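PDB 2QK2: LP04448p from Drosophila melanogaster, which probably binds tubulin through HEAT-repeat TOG domains such as this second one and tracks growing microtubule plus ends, as XMAP215/Dis1 relatives do. Local coordinates for residues A[189-192]-A[193-197]; A[179-182]-A[183-186]; A[31-34]-A[35-39]; A[68-71]-A[72-75]. All coordinates share one frame; numbering follows the deposited sequence.

Interaction 1 (A[189-192]-A[193-197]); sequences DPTV and RDSSA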
loop_
_atom_site.group_PDB
_atom_site.type_symbol
_atom_site.label_atom_id
_atom_site.label_comp_id
_atom_site.label_asym_id
_atom_site.label_seq_id
_atom_site.Cartn_x
_atom_site.Cartn_y
_atom_site.Cartn_z
ATOM N N ASP A 189 18.271 -11.603 -6.980
ATOM C CA ASP A 189 16.924 -12.132 -7.167
ATOM C C ASP A 189 16.219 -11.547 -8.394
ATOM O O ASP A 189 16.028 -10.336 -8.499
ATOM C CB ASP A 189 16.095 -11.882 -5.907
ATOM C CG ASP A 189 14.741 -12.549 -5.967
ATOM O OD1 ASP A 189 13.880 -12.084 -6.746
ATOM O OD2 ASP A 189 14.548 -13.544 -5.240
ATOM N N PRO A 190 15.812 -12.414 -9.336
ATOM C CA PRO A 190 15.127 -12.029 -10.577
ATOM C C PRO A 190 13.848 -11.209 -10.383
ATOM O O PRO A 190 13.625 -10.222 -11.082
ATOM C CB PRO A 190 14.838 -13.374 -11.247
ATOM C CG PRO A 190 15.918 -14.259 -10.719
ATOM C CD PRO A 190 15.967 -13.876 -9.267
ATOM N N THR A 191 13.004 -11.629 -9.446
ATOM C CA THR A 191 11.753 -10.922 -9.192
ATOM C C THR A 191 12.015 -9.530 -8.624
ATOM O O THR A 191 11.420 -8.547 -9.069
ATOM C CB THR A 191 10.859 -11.701 -8.214
ATOM O OG1 THR A 191 10.666 -13.034 -8.706
ATOM C CG2 THR A 191 9.493 -11.021 -8.083
ATOM N N VAL A 192 12.902 -9.448 -7.640
ATOM C CA VAL A 192 13.236 -8.163 -7.035
ATOM C C VAL A 192 13.754 -7.221 -8.119
ATOM O O VAL A 192 13.385 -6.043 -8.164
ATOM C CB VAL A 192 14.302 -8.339 -5.933
ATOM C CG1 VAL A 192 14.746 -6.975 -5.392
ATOM C CG2 VAL A 192 13.723 -9.199 -4.803
ATOM N N ARG A 193 14.593 -7.751 -9.008
ATOM C CA ARG A 193 15.137 -6.954 -10.099
ATOM C C ARG A 193 14.020 -6.456 -11.019
ATOM O O ARG A 193 13.973 -5.272 -11.355
ATOM C CB ARG A 193 16.161 -7.767 -10.907
ATOM C CG ARG A 193 16.605 -7.085 -12.200
ATOM C CD ARG A 193 17.743 -7.835 -12.892
ATOM N NE ARG A 193 17.452 -9.254 -13.106
ATOM C CZ ARG A 193 16.411 -9.723 -13.792
ATOM N NH1 ARG A 193 15.537 -8.892 -14.344
ATOM N NH2 ARG A 193 16.245 -11.033 -13.928
ATOM N N ASP A 194 13.124 -7.352 -11.424
ATOM C CA ASP A 194 12.024 -6.957 -12.301
ATOM C C ASP A 194 11.143 -5.897 -11.647
ATOM O O ASP A 194 10.728 -4.937 -12.293
ATOM C CB ASP A 194 11.147 -8.158 -12.671
ATOM C CG ASP A 194 11.865 -9.167 -13.559
ATOM O OD1 ASP A 194 12.874 -8.798 -14.203
ATOM O OD2 ASP A 194 11.404 -10.328 -13.617
ATOM N N SER A 195 10.846 -6.086 -10.365
ATOM C CA SER A 195 10.009 -5.137 -9.637
ATOM C C SER A 195 10.704 -3.780 -9.558
ATOM O O SER A 195 10.072 -2.738 -9.733
ATOM C CB SER A 195 9.712 -5.672 -8.234
ATOM O OG SER A 195 8.948 -6.867 -8.310
ATOM N N SER A 196 12.010 -3.793 -9.311
ATOM C CA SER A 196 12.763 -2.550 -9.230
ATOM C C SER A 196 12.770 -1.842 -10.584
ATOM O O SER A 196 12.683 -0.614 -10.652
ATOM C CB SER A 196 14.202 -2.825 -8.790
ATOM O OG SER A 196 14.224 -3.447 -7.519
ATOM N N ALA A 197 12.879 -2.618 -11.660
ATOM C CA ALA A 197 12.884 -2.048 -13.003
ATOM C C ALA A 197 11.533 -1.396 -13.286
ATOM O O ALA A 197 11.466 -0.329 -13.899
ATOM C CB ALA A 197 13.163 -3.142 -14.045
#
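R193 N donates to D189 O at 3.0 Å, and the amides of D194, S195 and S196 follow onto the carbonyls of P190, T191 and V192, each bond spanning four residues and together forming the opening turns of helix 190-207. V192 O takes two donors from S196: the backbone N on one face of its carbonyl plane, and on the opposite face OG, at 2.8 Å from V192 O and 37° out of the plane. S196 OG is also paired with T184 of helix 171-185. The R193 chain runs out anti to the backbone N and then bends at chi3 (53°), which brings its guanidinium back over P190. There R193 NH2 meets P190 CB at 3.8 Å, while P190 O lies off-centre over one face of the guanidinium, whose exact position is less sure. The turn is a helix N terminus capped by aspartate: D189 OD1 accepts a nearly straight bond from V192 N at 3.0 Å, and a weaker one from T191 N. P190, the first helical residue, has no amide proton that would need a cap, and the negative carboxylate beside the helix start is probably stabilised by the helix dipole. S195 CB packs on T191 O at 3.4 Å, with its OG hydrogen-bonded to S151 of helix 147-161. V192 also rests on T184, while on another side R193 touches K226 of helix 221-233.

Interaction 2 (A[179-182]-A[183-186]); sequences TSLV and KTLN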
loop_
_atom_site.group_PDB
_atom_site.type_symbol
_atom_site.label_atom_id
_atom_site.label_comp_id
_atom_site.label_asym_id
_atom_site.label_seq_id
_atom_site.Cartn_x
_atom_site.Cartn_y
_atom_site.Cartn_z
ATOM N N THR A 179 18.315 5.867 -5.940
ATOM C CA THR A 179 19.465 5.180 -5.356
ATOM C C THR A 179 19.051 3.861 -4.711
ATOM O O THR A 179 19.684 2.828 -4.931
ATOM C CB THR A 179 20.151 6.049 -4.273
ATOM O OG1 THR A 179 20.754 7.190 -4.890
ATOM C CG2 THR A 179 21.221 5.250 -3.536
ATOM N N SER A 180 17.987 3.905 -3.912
ATOM C CA SER A 180 17.503 2.716 -3.225
ATOM C C SER A 180 17.030 1.640 -4.196
ATOM O O SER A 180 17.320 0.458 -4.008
ATOM C CB SER A 180 16.355 3.080 -2.275
ATOM O OG SER A 180 16.781 4.005 -1.290
ATOM N N LEU A 181 16.298 2.055 -5.227
ATOM C CA LEU A 181 15.779 1.128 -6.223
ATOM C C LEU A 181 16.874 0.550 -7.129
ATOM O O LEU A 181 16.771 -0.594 -7.567
ATOM C CB LEU A 181 14.696 1.815 -7.073
ATOM C CG LEU A 181 13.353 2.043 -6.364
ATOM C CD1 LEU A 181 12.452 2.974 -7.178
ATOM C CD2 LEU A 181 12.681 0.700 -6.155
ATOM N N VAL A 182 17.909 1.333 -7.419
ATOM C CA VAL A 182 18.996 0.832 -8.261
ATOM C C VAL A 182 19.710 -0.267 -7.480
ATOM O O VAL A 182 20.185 -1.254 -8.049
ATOM C CB VAL A 182 20.001 1.947 -8.620
ATOM C CG1 VAL A 182 21.257 1.345 -9.249
ATOM C CG2 VAL A 182 19.356 2.918 -9.588
ATOM N N LYS A 183 19.756 -0.098 -6.164
ATOM C CA LYS A 183 20.393 -1.076 -5.299
ATOM C C LYS A 183 19.662 -2.420 -5.397
ATOM O O LYS A 183 20.286 -3.461 -5.584
ATOM C CB LYS A 183 20.384 -0.563 -3.862
ATOM C CG LYS A 183 21.422 -1.194 -2.953
ATOM C CD LYS A 183 21.547 -0.383 -1.677
ATOM C CE LYS A 183 21.912 1.065 -2.000
ATOM N NZ LYS A 183 21.719 1.983 -0.840
ATOM N N THR A 184 18.339 -2.407 -5.284
ATOM C CA THR A 184 17.593 -3.655 -5.375
ATOM C C THR A 184 17.570 -4.152 -6.822
ATOM O O THR A 184 17.407 -5.347 -7.076
ATOM C CB THR A 184 16.140 -3.507 -4.829
ATOM O OG1 THR A 184 15.477 -2.413 -5.474
ATOM C CG2 THR A 184 16.165 -3.265 -3.323
ATOM N N LEU A 185 17.742 -3.234 -7.768
ATOM C CA LEU A 185 17.761 -3.601 -9.182
ATOM C C LEU A 185 18.962 -4.507 -9.444
ATOM O O LEU A 185 18.911 -5.406 -10.287
ATOM C CB LEU A 185 17.875 -2.352 -10.061
ATOM C CG LEU A 185 18.057 -2.574 -11.568
ATOM C CD1 LEU A 185 16.782 -3.159 -12.175
ATOM C CD2 LEU A 185 18.406 -1.249 -12.234
ATOM N N ASN A 186 20.043 -4.262 -8.712
ATOM C CA ASN A 186 21.259 -5.044 -8.866
ATOM C C ASN A 186 21.302 -6.255 -7.942
ATOM O O ASN A 186 22.331 -6.912 -7.821
ATOM C CB ASN A 186 22.488 -4.161 -8.636
ATOM C CG ASN A 186 22.586 -3.030 -9.645
ATOM O OD1 ASN A 186 22.330 -3.220 -10.833
ATOM N ND2 ASN A 186 22.968 -1.852 -9.179
#
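L185 N donates to L181 O at 2.8 Å, the shortest of four backbone bonds that carry helix 171-185 into its last turn. K183 N to T179 O and T184 N to S180 O are longer, the latter 3.3 Å. The series ends with N186 N on V182 O at 3.1 Å, at the residue where the backbone leaves helical angles.

Among polar side chains, T184 turns its OG1 back toward L181 O. This OG1 lies between the backbone N and the carbonyl carbon (chi1 53°), which sets it 3.1 Å from L181 O, though its firm partner is the hydroxyl of S196. The hydroxyls of T179 and S180 turn to the carbonyls of K175 and L176, one turn earlier in the same helix. The N186 amide bends toward V182 without bonding to its carbonyl, the angle at ND2 being poor.

Packing does the rest. V182 and N186 lie side by side and point the same way, V182 CG1 meeting N186 ND2 at 3.6 Å. L185 CB rests 3.2 Å from L181 O, and K183 CB is equally close to S180 O. The lysine chain then bends at chi3 and runs back along the preceding turn, K183 CE passing 4.1 Å from T179 O.

L181 plugs between helices, touching A154 and I157 of helix 147-161 and A199 and L200 of helix 190-207. On another side, L185 meets K223 and I227 of helix 221-233, so this helix end is packed between three others of the HEAT-repeat array.

Interaction 3 (A[31-34]-A[35-39]); sequences LRKE and SLEVL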
loop_
_atom_site.group_PDB
_atom_site.type_symbol
_atom_site.label_atom_id
_atom_site.label_comp_id
_atom_site.label_asym_id
_atom_site.label_seq_id
_atom_site.Cartn_x
_atom_site.Cartn_y
_atom_site.Cartn_z
ATOM N N LEU A 31 -14.384 -17.494 15.418
ATOM C CA LEU A 31 -15.004 -16.431 16.194
ATOM C C LEU A 31 -14.397 -15.102 15.751
ATOM O O LEU A 31 -15.097 -14.095 15.646
ATOM C CB LEU A 31 -14.783 -16.648 17.696
ATOM C CG LEU A 31 -15.489 -17.864 18.311
ATOM C CD1 LEU A 31 -15.260 -17.888 19.823
ATOM C CD2 LEU A 31 -16.981 -17.798 18.010
ATOM N N ARG A 32 -13.093 -15.100 15.488
ATOM C CA ARG A 32 -12.440 -13.879 15.032
ATOM C C ARG A 32 -13.034 -13.541 13.659
ATOM O O ARG A 32 -13.311 -12.379 13.363
ATOM C CB ARG A 32 -10.918 -14.076 14.937
ATOM C CG ARG A 32 -10.262 -14.467 16.270
ATOM C CD ARG A 32 -8.773 -14.114 16.329
ATOM N NE ARG A 32 -7.947 -14.901 15.419
ATOM C CZ ARG A 32 -7.682 -16.200 15.560
ATOM N NH1 ARG A 32 -8.179 -16.886 16.587
ATOM N NH2 ARG A 32 -6.909 -16.814 14.673
ATOM N N LYS A 33 -13.242 -14.569 12.836
ATOM C CA LYS A 33 -13.827 -14.393 11.507
ATOM C C LYS A 33 -15.182 -13.684 11.579
ATOM O O LYS A 33 -15.500 -12.834 10.740
ATOM C CB LYS A 33 -14.014 -15.753 10.824
ATOM C CG LYS A 33 -14.845 -15.688 9.544
ATOM C CD LYS A 33 -15.123 -17.068 8.981
ATOM C CE LYS A 33 -16.023 -17.881 9.901
ATOM N NZ LYS A 33 -17.419 -17.366 9.942
ATOM N N GLU A 34 -15.985 -14.031 12.580
ATOM C CA GLU A 34 -17.301 -13.420 12.721
ATOM C C GLU A 34 -17.260 -11.893 12.845
ATOM O O GLU A 34 -18.091 -11.204 12.252
ATOM C CB GLU A 34 -18.048 -14.049 13.906
ATOM C CG GLU A 34 -18.215 -15.563 13.739
ATOM C CD GLU A 34 -19.117 -16.203 14.785
ATOM O OE1 GLU A 34 -19.170 -15.701 15.928
ATOM O OE2 GLU A 34 -19.761 -17.225 14.459
ATOM N N SER A 35 -16.302 -11.360 13.601
ATOM C CA SER A 35 -16.187 -9.908 13.737
ATOM C C SER A 35 -15.802 -9.281 12.397
ATOM O O SER A 35 -16.412 -8.304 11.962
ATOM C CB SER A 35 -15.129 -9.530 14.785
ATOM O OG SER A 35 -15.621 -9.676 16.106
ATOM N N LEU A 36 -14.789 -9.843 11.741
ATOM C CA LEU A 36 -14.337 -9.308 10.459
ATOM C C LEU A 36 -15.416 -9.405 9.372
ATOM O O LEU A 36 -15.532 -8.509 8.529
ATOM C CB LEU A 36 -13.042 -10.006 10.010
ATOM C CG LEU A 36 -11.828 -9.814 10.936
ATOM C CD1 LEU A 36 -10.616 -10.512 10.346
ATOM C CD2 LEU A 36 -11.531 -8.322 11.124
ATOM N N GLU A 37 -16.202 -10.483 9.393
ATOM C CA GLU A 37 -17.286 -10.668 8.417
ATOM C C GLU A 37 -18.273 -9.519 8.493
ATOM O O GLU A 37 -18.641 -8.922 7.482
ATOM C CB GLU A 37 -18.091 -11.932 8.700
ATOM C CG GLU A 37 -17.504 -13.222 8.223
ATOM C CD GLU A 37 -18.527 -14.340 8.313
ATOM O OE1 GLU A 37 -19.530 -14.286 7.564
ATOM O OE2 GLU A 37 -18.342 -15.258 9.138
ATOM N N VAL A 38 -18.733 -9.250 9.709
ATOM C CA VAL A 38 -19.694 -8.187 9.941
ATOM C C VAL A 38 -19.121 -6.843 9.514
ATOM O O VAL A 38 -19.805 -6.046 8.877
ATOM C CB VAL A 38 -20.103 -8.132 11.430
ATOM C CG1 VAL A 38 -21.024 -6.956 11.678
ATOM C CG2 VAL A 38 -20.810 -9.429 11.812
ATOM N N LEU A 39 -17.861 -6.597 9.862
ATOM C CA LEU A 39 -17.215 -5.342 9.501
ATOM C C LEU A 39 -17.091 -5.220 7.987
ATOM O O LEU A 39 -17.425 -4.185 7.409
ATOM C CB LEU A 39 -15.820 -5.248 10.124
ATOM C CG LEU A 39 -14.972 -4.045 9.686
ATOM C CD1 LEU A 39 -15.629 -2.742 10.127
ATOM C CD2 LEU A 39 -13.578 -4.173 10.291
#
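K33 and E37, one helical turn apart on helix 29-45, join through their side chains as well as their backbones. K33 CB lies against L73 of helix 71-88. CG, anti to the backbone N (chi1 170°), meets the glutamate chain, with K33 CG 3.9 Å from E37 CG. CD and CE then wrap round one carboxylate oxygen as the chain bends at chi3 and again at chi4, K33 CE standing 3.6 Å from E37 OE2. At the tip NZ makes a salt bridge to that same oxygen. The modelled separation of K33 NZ and E37 OE2, 2.4 Å, is very short, so its exact length is doubtful. The two chains cross at a slant rather than running alongside.

Beneath them E37 N donates to K33 O at 2.8 Å, and E37 CG covers the same carbonyl oxygen. V38 N bonds E34 O at 3.3 Å, and V38 CG2 packs on the same oxygen. By contrast, R32 O holds S35 N and L36 N only weakly.

The other polar ends reach away from the turn: E34 OE1 to K23, S35 OG to F20 O, and the R32 guanidinium to D68 and to E26 O. L36 turns inward against L24, L61 and M76. The arrangement is an i to i+4 Lys-Glu salt bridge on an amphipathic helix, whose other sides pack on helices 20-24, 55-67 and 71-88 in the manner of HEAT-repeat helices.

Interaction 4 (A[68-71]-A[72-75]); sequences DSNV and VLVA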
loop_
_atom_site.group_PDB
_atom_site.type_symbol
_atom_site.label_atom_id
_atom_site.label_comp_id
_atom_site.label_asym_id
_atom_site.label_seq_id
_atom_site.Cartn_x
_atom_site.Cartn_y
_atom_site.Cartn_z
ATOM N N ASP A 68 -1.921 -12.508 13.376
ATOM C CA ASP A 68 -2.774 -13.693 13.243
ATOM C C ASP A 68 -2.085 -14.805 12.460
ATOM O O ASP A 68 -1.500 -14.563 11.403
ATOM C CB ASP A 68 -4.105 -13.332 12.579
ATOM C CG ASP A 68 -5.236 -14.267 12.991
ATOM O OD1 ASP A 68 -5.179 -15.471 12.656
ATOM O OD2 ASP A 68 -6.184 -13.796 13.656
ATOM N N SER A 69 -2.148 -16.026 12.986
ATOM C CA SER A 69 -1.524 -17.168 12.322
ATOM C C SER A 69 -2.380 -17.698 11.176
ATOM O O SER A 69 -1.904 -18.458 10.332
ATOM C CB SER A 69 -1.269 -18.298 13.329
ATOM O OG SER A 69 -2.475 -18.708 13.954
ATOM N N ASN A 70 -3.642 -17.285 11.144
ATOM C CA ASN A 70 -4.573 -17.729 10.112
ATOM C C ASN A 70 -4.558 -16.773 8.906
ATOM O O ASN A 70 -4.996 -15.625 9.014
ATOM C CB ASN A 70 -5.974 -17.809 10.726
ATOM C CG ASN A 70 -6.974 -18.475 9.814
ATOM O OD1 ASN A 70 -7.211 -18.019 8.694
ATOM N ND2 ASN A 70 -7.578 -19.565 10.292
ATOM N N VAL A 71 -4.064 -17.249 7.761
ATOM C CA VAL A 71 -3.977 -16.406 6.573
ATOM C C VAL A 71 -5.319 -15.939 6.021
ATOM O O VAL A 71 -5.387 -14.926 5.330
ATOM C CB VAL A 71 -3.175 -17.090 5.439
ATOM C CG1 VAL A 71 -1.746 -17.307 5.894
ATOM C CG2 VAL A 71 -3.827 -18.415 5.041
ATOM N N VAL A 72 -6.387 -16.667 6.318
ATOM C CA VAL A 72 -7.704 -16.251 5.851
ATOM C C VAL A 72 -8.112 -14.975 6.604
ATOM O O VAL A 72 -8.719 -14.066 6.032
ATOM C CB VAL A 72 -8.762 -17.354 6.087
ATOM C CG1 VAL A 72 -10.158 -16.782 5.936
ATOM C CG2 VAL A 72 -8.555 -18.479 5.082
ATOM N N LEU A 73 -7.769 -14.923 7.885
ATOM C CA LEU A 73 -8.073 -13.766 8.725
ATOM C C LEU A 73 -7.186 -12.580 8.331
ATOM O O LEU A 73 -7.632 -11.437 8.327
ATOM C CB LEU A 73 -7.865 -14.127 10.199
ATOM C CG LEU A 73 -9.122 -14.515 10.997
ATOM C CD1 LEU A 73 -10.133 -15.225 10.114
ATOM C CD2 LEU A 73 -8.715 -15.378 12.182
ATOM N N VAL A 74 -5.930 -12.859 7.998
ATOM C CA VAL A 74 -5.009 -11.812 7.577
ATOM C C VAL A 74 -5.566 -11.132 6.324
ATOM O O VAL A 74 -5.633 -9.901 6.260
ATOM C CB VAL A 74 -3.614 -12.390 7.280
ATOM C CG1 VAL A 74 -2.721 -11.327 6.644
ATOM C CG2 VAL A 74 -2.989 -12.895 8.582
ATOM N N ALA A 75 -5.991 -11.932 5.346
ATOM C CA ALA A 75 -6.554 -11.396 4.102
ATOM C C ALA A 75 -7.816 -10.586 4.365
ATOM O O ALA A 75 -7.996 -9.509 3.796
ATOM C CB ALA A 75 -6.870 -12.533 3.119
#
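N70 OD1 sits over the start of helix 71-88 and accepts two amides: a weak bond from V72 N at 2.9 Å and a better directed one from L73 N at 3.2 Å. Carrying CG anti to its backbone N (chi1 -170°), N70 turns its amide forward beside V72, where OD1 packs closely on V72 CB at 3.1 Å. Its own carbonyl serves the next amide, V74 N donating to N70 O at 3.1 Å in the carbonyl plane. A75 N to V71 O follows as the next helical bond.

Side-chain packing surrounds this turn. The D68 carboxylate lies against the L73 branch, with D68 OD2 3.3 Å from L73 CD2, while N70 CB lies against the same methyl. V74 CG2 covers two carbonyls, lying 3.6 Å from D68 O and a little nearer N70 O.

One shell out, D68 fixes where the capping residue begins: D68 OD1 receives N70 N at 2.8 Å on the lone pair facing away from its other oxygen. That other oxygen is held by the salt bridge to R32, so both ends of the carboxylate are engaged and its rotation is set. N70 and L73 also touch W29 of helix 29-45, whereas V71 and V74 meet V114 of helix 112-126 on another side. An Asx turn at D68 thus leads into an asparagine N-cap at N70, a tight link from helix 55-67 to helix 71-88, a short interhelical turn of the HEAT-repeat TOG domain.

From the N terminus, interaction 3 comes first, within helix 29-45, and interaction 4 follows at the loop between helices 55-67 and 71-88. The R32–D68 salt bridge joins them at 2.7 Å from R32 NE to D68 OD2. Further along, interaction 2 ends helix 171-185 and interaction 1 begins helix 190-207. These two touch at S196 OG and T184 OG1, 2.6 Å apart. All four contacts are local and in series: none nests in or crosses another, and none closes a long loop. Interaction 3 lies about 37 Å from interaction 1, centre to centre, on the opposite side of the chain's centre, so each touching pair ties neighbouring helices, the two pairs lying far apart in the TOG domain.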